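Local coordinates for protein bifunctional autolysin (Staphylococcus aureus subsp. aureus Mu50, PDB 6FXO) that probably cuts the glycan strands of cell-wall peptidoglycan as an N-acetylglucosaminidase of glycoside hydrolase family 73, at residues Gly86-Gln91 with His112-Thr117; Glu106-Ser111 with Lys181-Ser186; Gly148-Asp153 with Ile161-Gln166. One frame throughout, in Å; residues are numbered along the deposited sequence.

Interaction 1: Gly86-Gln91 with His112-Thr117; sequences GVLENQ and HALLET
The carbonyl oxygen of A113, whose methyl touches L88, is gripped twice by T117, another neighbour of that leucine. T117 OG1 donates to A113 O over 2.9 Å, and the backbone T117 N reaches A113 O at 3.3 Å. The two donors come from opposite faces of the carbonyl plane, the hydroxyl tilted 27° out of it. A chi1 of 74° sets OG1 between the backbone N and the carbonyl carbon of T117, turning the hydroxyl back over the preceding turn. Threonine suits this place, where the chain leaves helical angles: its oxygen holds the last turn and also bonds to G120 N, just beyond the helix, while the residue remains buried.

L88 supplies the other half of the contact with a single branch. Its CD2 makes apolar contacts with A113 CB at 4.2 Å and L114 CD2 at the same 4.2 Å, while T117 OG1 merely lies beside the methyl, 4.1 Å from L88 CD2. No hydrogen bond joins the segments. The direct contact is slight, and other neighbours help to bury the leucine. The short side chain of A113 lets the leucine methyl approach the helix, and L114 offers a branch at its flank.

The loop 86-91 joins helix 75-82 to helix 92-102, with Q91 at the N-cap of the latter. L88 also packs on F95 of helix 92-102, V172 of helix 172-180 and V146 in a loop, so it lies where these elements meet the C-terminal end of helix 106-116; F81 of helix 75-82 packs on L114.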
ATOM      1  N   GLY A  86      -6.027  -1.447 -19.902  1.00 78.23           N
ATOM      2  CA  GLY A  86      -6.459  -0.154 -20.423  1.00 77.69           C
ATOM      3  C   GLY A  86      -5.168   0.580 -20.701  1.00 74.75           C
ATOM      4  O   GLY A  86      -4.234  -0.005 -21.248  1.00 79.29           O
ATOM      5  N   VAL A  87      -5.078   1.848 -20.283  1.00 76.00           N
ATOM      6  CA  VAL A  87      -3.839   2.594 -20.518  1.00 88.57           C
ATOM      7  C   VAL A  87      -2.872   1.911 -19.518  1.00 94.43           C
ATOM      8  O   VAL A  87      -3.254   0.901 -18.954  1.00 99.99           O
ATOM      9  CB  VAL A  87      -4.037   4.096 -20.217  1.00 87.52           C
ATOM     10  CG1 VAL A  87      -4.906   4.739 -21.291  1.00 83.09           C
ATOM     11  CG2 VAL A  87      -4.662   4.288 -18.839  1.00 82.36           C
ATOM     12  N   LEU A  88      -1.643   2.385 -19.316  1.00 96.26           N
ATOM     13  CA  LEU A  88      -0.794   1.653 -18.333  1.00 90.79           C
ATOM     14  C   LEU A  88      -0.409   0.258 -18.824  1.00 90.07           C
ATOM     15  O   LEU A  88       0.422  -0.380 -18.184  1.00 98.05           O
ATOM     16  CB  LEU A  88      -1.540   1.376 -17.000  1.00 76.99           C
ATOM     17  CG  LEU A  88      -1.261   2.166 -15.734  1.00 55.03           C
ATOM     18  CD1 LEU A  88      -1.620   3.631 -15.891  1.00 46.07           C
ATOM     19  CD2 LEU A  88      -2.165   1.579 -14.607  1.00 40.15           C
ATOM     20  N   GLU A  89      -1.003  -0.209 -19.949  1.00 93.41           N
ATOM     21  CA  GLU A  89      -0.750  -1.504 -20.531  1.00100.96           C
ATOM     22  C   GLU A  89       0.739  -1.723 -20.542  1.00112.00           C
ATOM     23  O   GLU A  89       1.219  -2.758 -20.091  1.00116.84           O
ATOM     24  CB  GLU A  89      -1.314  -1.485 -21.969  1.00117.10           C
ATOM     25  CG  GLU A  89      -1.891  -2.784 -22.499  1.00132.65           C
ATOM     26  CD  GLU A  89      -1.194  -3.279 -23.763  1.00146.05           C
ATOM     27  OE1 GLU A  89      -1.659  -2.926 -24.866  1.00154.13           O
ATOM     28  OE2 GLU A  89      -0.193  -4.013 -23.641  1.00155.48           O
ATOM     29  N   ASN A  90       1.477  -0.742 -21.021  1.00116.92           N
ATOM     30  CA  ASN A  90       2.914  -0.903 -21.035  1.00114.85           C
ATOM     31  C   ASN A  90       3.409   0.001 -19.939  1.00108.43           C
ATOM     32  O   ASN A  90       2.673   0.256 -18.999  1.00107.74           O
ATOM     33  CB  ASN A  90       3.522  -0.585 -22.416  1.00114.82           C
ATOM     34  CG  ASN A  90       4.216  -1.804 -22.985  1.00118.54           C
ATOM     35  OD1 ASN A  90       3.564  -2.673 -23.570  1.00123.38           O
ATOM     36  ND2 ASN A  90       5.531  -1.960 -22.862  1.00116.13           N
ATOM     37  N   GLN A  91       4.606   0.521 -20.082  1.00103.14           N
ATOM     38  CA  GLN A  91       5.262   1.414 -19.135  1.00100.43           C
ATOM     39  C   GLN A  91       5.628   0.923 -17.771  1.00 92.61           C
ATOM     40  O   GLN A  91       5.473   1.629 -16.781  1.00 84.07           O
ATOM     41  CB  GLN A  91       4.565   2.814 -19.028  1.00 98.30           C
ATOM     42  CG  GLN A  91       3.032   2.919 -18.963  1.00106.59           C
ATOM     43  CD  GLN A  91       2.391   3.156 -20.321  1.00120.66           C
ATOM     44  OE1 GLN A  91       1.992   2.224 -21.024  1.00124.14           O
ATOM     45  NE2 GLN A  91       2.303   4.414 -20.714  1.00125.89           N
ATOM     46  N   HIS A 112      -1.279   0.891  -6.319  1.00 31.44           N
ATOM     47  CA  HIS A 112      -1.938   2.150  -6.068  1.00 32.82           C
ATOM     48  C   HIS A 112      -2.415   2.718  -7.427  1.00 35.53           C
ATOM     49  O   HIS A 112      -3.509   3.210  -7.478  1.00 31.68           O
ATOM     50  CB  HIS A 112      -1.064   3.223  -5.415  1.00 34.45           C
ATOM     51  CG  HIS A 112      -1.116   3.103  -3.941  1.00 33.52           C
ATOM     52  ND1 HIS A 112      -0.781   1.945  -3.339  1.00 50.52           N
ATOM     53  CD2 HIS A 112      -1.614   3.928  -2.993  1.00 43.38           C
ATOM     54  CE1 HIS A 112      -1.069   2.027  -2.037  1.00 56.36           C
ATOM     55  NE2 HIS A 112      -1.574   3.218  -1.802  1.00 43.13           N
ATOM     56  N   ALA A 113      -1.576   2.637  -8.525  1.00 33.34           N
ATOM     57  CA  ALA A 113      -2.052   3.179  -9.799  1.00 30.81           C
ATOM     58  C   ALA A 113      -3.353   2.444 -10.345  1.00 31.30           C
ATOM     59  O   ALA A 113      -4.205   3.056 -10.925  1.00 32.77           O
ATOM     60  CB  ALA A 113      -0.980   3.124 -10.844  1.00 23.97           C
ATOM     61  N   LEU A 114      -3.418   1.162 -10.129  1.00 37.05           N
ATOM     62  CA  LEU A 114      -4.507   0.281 -10.521  1.00 38.23           C
ATOM     63  C   LEU A 114      -5.877   0.595  -9.828  1.00 39.43           C
ATOM     64  O   LEU A 114      -6.913   0.488 -10.458  1.00 44.73           O
ATOM     65  CB  LEU A 114      -4.092  -1.121 -10.130  1.00 34.25           C
ATOM     66  CG  LEU A 114      -3.099  -1.746 -11.118  1.00 52.86           C
ATOM     67  CD1 LEU A 114      -2.761  -3.167 -10.732  1.00 52.42           C
ATOM     68  CD2 LEU A 114      -3.689  -1.730 -12.510  1.00 57.37           C
ATOM     69  N   LEU A 115      -5.854   0.982  -8.562  1.00 41.07           N
ATOM     70  CA  LEU A 115      -7.009   1.311  -7.763  1.00 49.81           C
ATOM     71  C   LEU A 115      -7.586   2.635  -8.215  1.00 52.70           C
ATOM     72  O   LEU A 115      -8.789   2.750  -8.435  1.00 58.84           O
ATOM     73  CB  LEU A 115      -6.493   1.420  -6.318  1.00 58.92           C
ATOM     74  CG  LEU A 115      -7.471   1.273  -5.162  1.00 92.97           C
ATOM     75  CD1 LEU A 115      -6.667   1.179  -3.880  1.00110.13           C
ATOM     76  CD2 LEU A 115      -8.412   2.456  -5.078  1.00111.41           C
ATOM     77  N   GLU A 116      -6.711   3.638  -8.360  1.00 50.40           N
ATOM     78  CA  GLU A 116      -7.177   4.950  -8.797  1.00 51.35           C
ATOM     79  C   GLU A 116      -7.762   5.072 -10.199  1.00 46.37           C
ATOM     80  O   GLU A 116      -8.610   5.931 -10.444  1.00 46.27           O
ATOM     81  CB  GLU A 116      -6.085   6.034  -8.555  1.00 49.49           C
ATOM     82  CG  GLU A 116      -5.366   6.043  -7.205  1.00 39.70           C
ATOM     83  CD  GLU A 116      -6.122   6.792  -6.091  1.00 50.68           C
ATOM     84  OE1 GLU A 116      -6.358   6.187  -5.027  1.00 69.43           O
ATOM     85  OE2 GLU A 116      -6.552   7.933  -6.339  1.00 65.55           O
ATOM     86  N   THR A 117      -7.286   4.208 -11.113  1.00 43.10           N
ATOM     87  CA  THR A 117      -7.687   4.130 -12.506  1.00 45.78           C
ATOM     88  C   THR A 117      -8.546   2.908 -12.846  1.00 43.83           C
ATOM     89  O   THR A 117      -8.780   2.662 -14.048  1.00 39.24           O
ATOM     90  CB  THR A 117      -6.437   4.041 -13.382  1.00 45.80           C
ATOM     91  OG1 THR A 117      -5.893   2.724 -13.263  1.00 37.78           O
ATOM     92  CG2 THR A 117      -5.402   5.046 -12.989  1.00 39.09           C
TER

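Interaction 2: Glu106-Ser111 with Lys181-Ser186; sequences EVYLIS and KFIGNS
The ring of Y108 receives I183 through one methyl: I183 CG2 comes in obliquely at 3.7 Å from Y108 CE2, near the CD2-CE2 side. H112, one helical turn further on, sets its imidazole against the same phenol with the planes at about 40°, and L67 from a loop also touches the tyrosine. The second flat group, F182, has K181 CG over one face, offset toward the rim, and turns to I149 instead of to helix 106-116.

Y108 carries its ring out to the loop because CG stands anti to the backbone N, with chi1 at -179°. I183 places CG2 in the matching position, opposite its own N, so the methyl reaches forward to the phenol. Beside it, L109 CD1 packs against I183 CB at 3.9 Å; the leucine is nearest this branch point and also borders the methyl that meets the tyrosine. A beta-branched residue suits this spot, since it brings bulk close to its backbone and can fill the angle between two neighbouring helix residues.

The loop presents I183 at one corner of a type II beta turn, with G184 at the next. G184 has phi 81°, a value natural to glycine, and passes close to the tyrosine with no side chain to be accommodated. On the helix, S111 N at 2.9 Å and S111 OG at 3.1 Å reach V107 O from opposite faces of its plane, so this serine hydroxyl is satisfied by the helix itself.

No hydrogen bond joins the segments. The contact therefore rests on dispersion and the exclusion of water, and shape, rather than directional bonding, sets how the loop lies on the helix.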
ATOM      1  N   GLU A 106       7.949  -1.035  -5.879  1.00 35.63           N
ATOM      2  CA  GLU A 106       7.222  -1.002  -7.126  1.00 38.24           C
ATOM      3  C   GLU A 106       5.876  -1.539  -7.114  1.00 31.36           C
ATOM      4  O   GLU A 106       5.017  -0.962  -7.768  1.00 24.67           O
ATOM      5  CB  GLU A 106       8.029  -1.648  -8.310  1.00 40.38           C
ATOM      6  CG  GLU A 106       9.222  -2.505  -7.930  1.00 63.66           C
ATOM      7  CD  GLU A 106      10.544  -1.739  -7.947  1.00 77.90           C
ATOM      8  OE1 GLU A 106      11.194  -1.684  -9.009  1.00 95.37           O
ATOM      9  OE2 GLU A 106      10.908  -1.210  -6.883  1.00 86.52           O
ATOM     10  N   VAL A 107       5.671  -2.670  -6.415  1.00 36.40           N
ATOM     11  CA  VAL A 107       4.311  -3.202  -6.398  1.00 40.59           C
ATOM     12  C   VAL A 107       3.354  -2.246  -5.648  1.00 35.29           C
ATOM     13  O   VAL A 107       2.208  -2.176  -5.998  1.00 33.99           O
ATOM     14  CB  VAL A 107       4.184  -4.657  -5.896  1.00 44.29           C
ATOM     15  CG1 VAL A 107       5.194  -5.553  -6.602  1.00 50.38           C
ATOM     16  CG2 VAL A 107       4.340  -4.729  -4.382  1.00 66.17           C
ATOM     17  N   TYR A 108       3.865  -1.510  -4.648  1.00 31.42           N
ATOM     18  CA  TYR A 108       3.055  -0.602  -3.906  1.00 36.79           C
ATOM     19  C   TYR A 108       2.629   0.519  -4.775  1.00 41.11           C
ATOM     20  O   TYR A 108       1.506   1.036  -4.618  1.00 39.14           O
ATOM     21  CB  TYR A 108       3.806  -0.076  -2.678  1.00 36.45           C
ATOM     22  CG  TYR A 108       3.026   0.886  -1.798  1.00 44.34           C
ATOM     23  CD1 TYR A 108       2.119   0.417  -0.851  1.00 43.21           C
ATOM     24  CD2 TYR A 108       3.219   2.250  -1.892  1.00 44.76           C
ATOM     25  CE1 TYR A 108       1.437   1.285  -0.029  1.00 38.12           C
ATOM     26  CE2 TYR A 108       2.534   3.133  -1.063  1.00 60.52           C
ATOM     27  CZ  TYR A 108       1.643   2.646  -0.130  1.00 56.88           C
ATOM     28  OH  TYR A 108       0.950   3.501   0.700  1.00 62.96           O
ATOM     29  N   LEU A 109       3.532   0.900  -5.709  1.00 38.09           N
ATOM     30  CA  LEU A 109       3.179   1.995  -6.593  1.00 34.61           C
ATOM     31  C   LEU A 109       2.169   1.583  -7.663  1.00 31.32           C
ATOM     32  O   LEU A 109       1.254   2.358  -7.943  1.00 27.84           O
ATOM     33  CB  LEU A 109       4.429   2.520  -7.270  1.00 34.81           C
ATOM     34  CG  LEU A 109       4.480   3.957  -7.673  1.00 40.24           C
ATOM     35  CD1 LEU A 109       4.587   4.825  -6.441  1.00 49.04           C
ATOM     36  CD2 LEU A 109       5.756   4.164  -8.535  1.00 43.38           C
ATOM     37  N   ILE A 110       2.354   0.347  -8.274  1.00 25.77           N
ATOM     38  CA  ILE A 110       1.463  -0.055  -9.265  1.00 25.01           C
ATOM     39  C   ILE A 110       0.057  -0.375  -8.686  1.00 31.00           C
ATOM     40  O   ILE A 110      -0.920   0.098  -9.264  1.00 33.07           O
ATOM     41  CB  ILE A 110       2.069  -1.323  -9.892  1.00 23.12           C
ATOM     42  CG1 ILE A 110       3.302  -0.993 -10.721  1.00 22.67           C
ATOM     43  CG2 ILE A 110       0.995  -2.187 -10.714  1.00 16.70           C
ATOM     44  CD1 ILE A 110       3.988  -2.335 -11.088  1.00 20.83           C
ATOM     45  N   SER A 111      -0.036  -1.121  -7.548  1.00 27.96           N
ATOM     46  CA  SER A 111      -1.348  -1.391  -7.082  1.00 36.56           C
ATOM     47  C   SER A 111      -2.021  -0.083  -6.800  1.00 37.02           C
ATOM     48  O   SER A 111      -3.204   0.034  -7.060  1.00 37.67           O
ATOM     49  CB  SER A 111      -1.319  -2.338  -5.883  1.00 37.82           C
ATOM     50  OG  SER A 111      -0.625  -1.764  -4.814  1.00 27.29           O
ATOM     51  N   LYS A 181       5.480  11.068  -7.178  1.00 56.59           N
ATOM     52  CA  LYS A 181       6.053  11.673  -5.990  1.00 76.65           C
ATOM     53  C   LYS A 181       5.072  11.712  -4.847  1.00 75.47           C
ATOM     54  O   LYS A 181       5.480  11.586  -3.704  1.00 79.95           O
ATOM     55  CB  LYS A 181       6.573  13.092  -6.302  1.00 93.84           C
ATOM     56  CG  LYS A 181       5.571  14.220  -6.087  1.00109.69           C
ATOM     57  N   PHE A 182       3.788  11.836  -5.160  1.00 61.85           N
ATOM     58  CA  PHE A 182       2.739  11.895  -4.157  1.00 51.06           C
ATOM     59  C   PHE A 182       2.458  10.678  -3.299  1.00 51.18           C
ATOM     60  O   PHE A 182       1.954  10.820  -2.183  1.00 51.54           O
ATOM     61  CB  PHE A 182       1.449  12.421  -4.782  1.00 53.42           C
ATOM     62  CG  PHE A 182       1.503  13.914  -4.995  1.00 56.57           C
ATOM     63  CD1 PHE A 182       1.584  14.443  -6.265  1.00 74.45           C
ATOM     64  CD2 PHE A 182       1.479  14.783  -3.918  1.00 68.09           C
ATOM     65  CE1 PHE A 182       1.641  15.818  -6.460  1.00 90.64           C
ATOM     66  CE2 PHE A 182       1.539  16.154  -4.115  1.00 72.13           C
ATOM     67  CZ  PHE A 182       1.618  16.663  -5.382  1.00 94.50           C
ATOM     68  N   ILE A 183       2.787   9.495  -3.813  1.00 54.87           N
ATOM     69  CA  ILE A 183       2.562   8.242  -3.089  1.00 48.64           C
ATOM     70  C   ILE A 183       3.610   7.877  -2.038  1.00 51.25           C
ATOM     71  O   ILE A 183       4.816   7.828  -2.311  1.00 52.00           O
ATOM     72  CB  ILE A 183       2.388   7.115  -4.120  1.00 49.98           C
ATOM     73  CG1 ILE A 183       1.453   7.585  -5.251  1.00 46.18           C
ATOM     74  CG2 ILE A 183       1.886   5.833  -3.442  1.00 52.01           C
ATOM     75  CD1 ILE A 183       0.126   8.238  -4.797  1.00 37.80           C
ATOM     76  N   GLY A 184       3.114   7.594  -0.835  1.00 56.03           N
ATOM     77  CA  GLY A 184       3.951   7.229   0.287  1.00 67.66           C
ATOM     78  C   GLY A 184       4.618   8.356   1.053  1.00 78.56           C
ATOM     79  O   GLY A 184       5.376   8.055   1.969  1.00 83.81           O
ATOM     80  N   ASN A 185       4.364   9.653   0.737  1.00 80.28           N
ATOM     81  CA  ASN A 185       5.060  10.670   1.533  1.00 84.06           C
ATOM     82  C   ASN A 185       4.535  10.679   2.926  1.00 82.37           C
ATOM     83  O   ASN A 185       5.280  10.634   3.903  1.00 79.79           O
ATOM     84  CB  ASN A 185       4.859  12.075   0.989  1.00 86.78           C
ATOM     85  CG  ASN A 185       5.501  12.344  -0.325  1.00 99.34           C
ATOM     86  OD1 ASN A 185       6.692  12.661  -0.387  1.00115.63           O
ATOM     87  ND2 ASN A 185       4.773  12.277  -1.419  1.00 92.43           N
ATOM     88  N   SER A 186       3.220  10.732   2.996  1.00 72.44           N
ATOM     89  CA  SER A 186       2.489  10.755   4.245  1.00 70.67           C
ATOM     90  C   SER A 186       2.541   9.510   5.078  1.00 67.81           C
ATOM     91  O   SER A 186       2.310   9.586   6.286  1.00 56.16           O
ATOM     92  CB  SER A 186       1.036  11.162   4.012  1.00 71.65           C
ATOM     93  OG  SER A 186       0.744  12.362   4.712  1.00 79.17           O
TER

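Interaction 3: Gly148-Asp153 with Ile161-Gln166; sequences GIAAYD and IKYAKQ
Y163 alone of 161-166 touches the loop 148-153, and it does so with its ring. Just before it, I161 points away, and I161 O takes K165 N at 2.8 Å, a bond of the helix that carries Y163. Y163 itself has CG anti to the backbone N, at chi1 -162°, which swings the phenol across to the loop. I149 CG2 sits almost exactly over one face: it is 3.8 Å from the centroid of the Y163 ring and only 10° off the normal, a well-centred CH-pi contact. Its spacing to the ring carbons is accordingly even, with Y163 CE2 at 3.8 Å and Y163 CG at 4.1 Å. A150 adds its CB, 3.7 Å from Y163 CD1, in an oblique approach.

The two loop residues occupy the corners of a beta turn, and from there the CB atoms of both point toward the helix. A151 N bonds to G148 O at 3.1 Å, and the backbone angles of I149 and A150 come near those of type II, with A150 at a phi of 49°. Alanine, unbranched at CB, is suited to this left-handed backbone, and its methyl still meets the phenol, while isoleucine offers the ring a methyl and stays buried. This short-range contact of a beta turn with the helix that follows it belongs to the outer part of the lysozyme-clan domain; the centre of the contact lies about 21 Å from that of the chain. F182, from the loop after helix 172-180, also touches Y163.

After the tyrosine, A164 turns its methyl to W169. K165, on the exposed surface, lays its side chain on Y143, and Q166 N closes the next helical bond on K162 O.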
ATOM      1  N   GLY A 148      -5.167   9.881  -8.933  1.00 44.98           N
ATOM      2  CA  GLY A 148      -6.217  10.565  -8.227  1.00 54.24           C
ATOM      3  C   GLY A 148      -5.708  11.859  -7.645  1.00 54.83           C
ATOM      4  O   GLY A 148      -6.326  12.351  -6.709  1.00 47.93           O
ATOM      5  N   ILE A 149      -4.602  12.442  -8.219  1.00 57.65           N
ATOM      6  CA  ILE A 149      -4.111  13.691  -7.639  1.00 69.68           C
ATOM      7  C   ILE A 149      -5.158  14.793  -7.679  1.00 71.67           C
ATOM      8  O   ILE A 149      -5.784  15.024  -8.715  1.00 69.47           O
ATOM      9  CB  ILE A 149      -2.840  14.143  -8.408  1.00 70.43           C
ATOM     10  CG1 ILE A 149      -1.818  13.003  -8.502  1.00 55.29           C
ATOM     11  CG2 ILE A 149      -2.233  15.377  -7.749  1.00 70.25           C
ATOM     12  CD1 ILE A 149      -1.302  12.510  -7.166  1.00 44.20           C
ATOM     13  N   ALA A 150      -5.306  15.493  -6.531  1.00 69.86           N
ATOM     14  CA  ALA A 150      -6.258  16.588  -6.374  1.00 69.36           C
ATOM     15  C   ALA A 150      -7.664  16.204  -6.857  1.00 71.59           C
ATOM     16  O   ALA A 150      -8.382  17.047  -7.388  1.00 74.08           O
ATOM     17  CB  ALA A 150      -5.758  17.822  -7.116  1.00 68.79           C
ATOM     18  N   ALA A 151      -8.053  14.935  -6.653  1.00 74.78           N
ATOM     19  CA  ALA A 151      -9.369  14.452  -7.076  1.00 84.11           C
ATOM     20  C   ALA A 151     -10.409  14.127  -5.998  1.00 88.76           C
ATOM     21  O   ALA A 151     -11.480  13.621  -6.329  1.00 93.56           O
ATOM     22  CB  ALA A 151      -9.199  13.250  -7.995  1.00 88.45           C
ATOM     23  N   TYR A 152     -10.115  14.411  -4.730  1.00 97.79           N
ATOM     24  CA  TYR A 152     -11.063  14.124  -3.657  1.00112.12           C
ATOM     25  C   TYR A 152     -11.560  15.415  -3.007  1.00124.56           C
ATOM     26  O   TYR A 152     -11.407  15.589  -1.797  1.00132.10           O
ATOM     27  CB  TYR A 152     -10.385  13.227  -2.590  1.00119.51           C
ATOM     28  CG  TYR A 152      -9.940  11.852  -3.058  1.00123.12           C
ATOM     29  CD1 TYR A 152      -8.721  11.670  -3.698  1.00125.48           C
ATOM     30  CD2 TYR A 152     -10.725  10.732  -2.827  1.00126.86           C
ATOM     31  CE1 TYR A 152      -8.294  10.409  -4.094  1.00119.48           C
ATOM     32  CE2 TYR A 152     -10.306   9.464  -3.217  1.00122.25           C
ATOM     33  CZ  TYR A 152      -9.091   9.306  -3.853  1.00119.27           C
ATOM     34  OH  TYR A 152      -8.674   8.055  -4.244  1.00129.20           O
ATOM     35  N   ASP A 153     -12.153  16.322  -3.814  1.00130.32           N
ATOM     36  CA  ASP A 153     -12.653  17.577  -3.293  1.00138.34           C
ATOM     37  C   ASP A 153     -13.810  18.175  -4.091  1.00146.61           C
ATOM     38  O   ASP A 153     -14.931  17.682  -3.991  1.00151.02           O
ATOM     39  CB  ASP A 153     -11.498  18.585  -3.154  1.00142.37           C
ATOM     40  N   ILE A 161      -8.274  16.734 -14.083  1.00 96.76           N
ATOM     41  CA  ILE A 161      -7.769  16.863 -15.446  1.00 98.14           C
ATOM     42  C   ILE A 161      -6.939  18.129 -15.521  1.00 93.06           C
ATOM     43  O   ILE A 161      -5.952  18.218 -16.248  1.00 90.99           O
ATOM     44  CB  ILE A 161      -8.966  16.888 -16.437  1.00 94.76           C
ATOM     45  CG1 ILE A 161      -9.553  15.477 -16.613  1.00 92.06           C
ATOM     46  CG2 ILE A 161      -8.564  17.499 -17.776  1.00 87.08           C
ATOM     47  CD1 ILE A 161      -8.618  14.479 -17.297  1.00 93.70           C
ATOM     48  N   LYS A 162      -7.374  19.097 -14.726  1.00 96.42           N
ATOM     49  CA  LYS A 162      -6.813  20.431 -14.557  1.00108.17           C
ATOM     50  C   LYS A 162      -5.420  20.422 -13.959  1.00101.49           C
ATOM     51  O   LYS A 162      -4.593  21.269 -14.295  1.00 95.54           O
ATOM     52  CB  LYS A 162      -7.752  21.222 -13.625  1.00117.02           C
ATOM     53  CG  LYS A 162      -7.856  22.725 -13.839  1.00145.33           C
ATOM     54  CD  LYS A 162      -8.767  23.317 -12.750  1.00174.72           C
ATOM     55  CE  LYS A 162      -8.953  24.814 -12.816  1.00186.25           C
ATOM     56  NZ  LYS A 162      -9.814  25.313 -11.704  1.00185.28           N
ATOM     57  N   TYR A 163      -5.163  19.456 -13.078  1.00 91.63           N
ATOM     58  CA  TYR A 163      -3.867  19.341 -12.429  1.00 86.02           C
ATOM     59  C   TYR A 163      -2.921  18.726 -13.403  1.00 80.35           C
ATOM     60  O   TYR A 163      -1.787  19.174 -13.572  1.00 70.97           O
ATOM     61  CB  TYR A 163      -3.989  18.468 -11.183  1.00 82.88           C
ATOM     62  CG  TYR A 163      -2.837  18.627 -10.224  1.00 77.06           C
ATOM     63  CD1 TYR A 163      -2.988  19.321  -9.036  1.00 79.45           C
ATOM     64  CD2 TYR A 163      -1.597  18.069 -10.496  1.00 80.09           C
ATOM     65  CE1 TYR A 163      -1.937  19.453  -8.138  1.00 95.57           C
ATOM     66  CE2 TYR A 163      -0.538  18.195  -9.611  1.00 97.04           C
ATOM     67  CZ  TYR A 163      -0.711  18.889  -8.429  1.00 99.93           C
ATOM     68  OH  TYR A 163       0.336  19.006  -7.549  1.00112.89           O
ATOM     69  N   ALA A 164      -3.406  17.678 -14.044  1.00 80.64           N
ATOM     70  CA  ALA A 164      -2.637  16.954 -15.027  1.00 93.37           C
ATOM     71  C   ALA A 164      -2.308  17.842 -16.189  1.00105.48           C
ATOM     72  O   ALA A 164      -1.237  17.707 -16.774  1.00109.82           O
ATOM     73  CB  ALA A 164      -3.423  15.754 -15.506  1.00 95.90           C
ATOM     74  N   LYS A 165      -3.228  18.755 -16.536  1.00111.11           N
ATOM     75  CA  LYS A 165      -2.923  19.627 -17.653  1.00115.21           C
ATOM     76  C   LYS A 165      -1.808  20.591 -17.273  1.00115.41           C
ATOM     77  O   LYS A 165      -0.933  20.891 -18.082  1.00118.56           O
ATOM     78  CB  LYS A 165      -4.182  20.435 -18.060  1.00117.90           C
ATOM     79  CG  LYS A 165      -4.206  20.926 -19.512  1.00115.24           C
ATOM     80  CD  LYS A 165      -4.855  22.316 -19.649  1.00123.77           C
ATOM     81  CE  LYS A 165      -5.269  22.694 -21.061  1.00125.70           C
ATOM     82  NZ  LYS A 165      -6.758  22.672 -21.240  1.00124.58           N
ATOM     83  N   GLN A 166      -1.847  21.055 -16.017  1.00113.10           N
ATOM     84  CA  GLN A 166      -0.857  21.982 -15.482  1.00110.81           C
ATOM     85  C   GLN A 166       0.580  21.516 -15.360  1.00105.38           C
ATOM     86  O   GLN A 166       1.495  22.327 -15.486  1.00107.21           O
ATOM     87  CB  GLN A 166      -1.311  22.487 -14.080  1.00118.36           C
ATOM     88  CG  GLN A 166      -2.029  23.854 -13.975  1.00140.06           C
ATOM     89  CD  GLN A 166      -1.131  25.087 -13.910  1.00161.36           C
ATOM     90  OE1 GLN A 166      -0.470  25.358 -12.904  1.00175.99           O
ATOM     91  NE2 GLN A 166      -1.160  25.890 -14.971  1.00168.01           N
TER

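Interactions 1 and 2 share helix 106-116, their centres about 13 Å apart: 106-111 meets the loop 181-186, 112-117 the loop 86-91. Along the chain their segments alternate, so the two contacts cross. Centre to centre, interaction 3 lies about 16 Å from interaction 1, which closes before it opens, and 17 Å from interaction 2, inside whose long loop it is nested. The three nevertheless touch. H112 packs on I183, within the part of this helical, lysozyme-clan domain built on the helix shared by interactions 1 and 2. The peripheral turn is tied to that helix by a probable E116-Y152 hydrogen bond, and F182, from the loop of interaction 2, carries the contact on to helix 158-166.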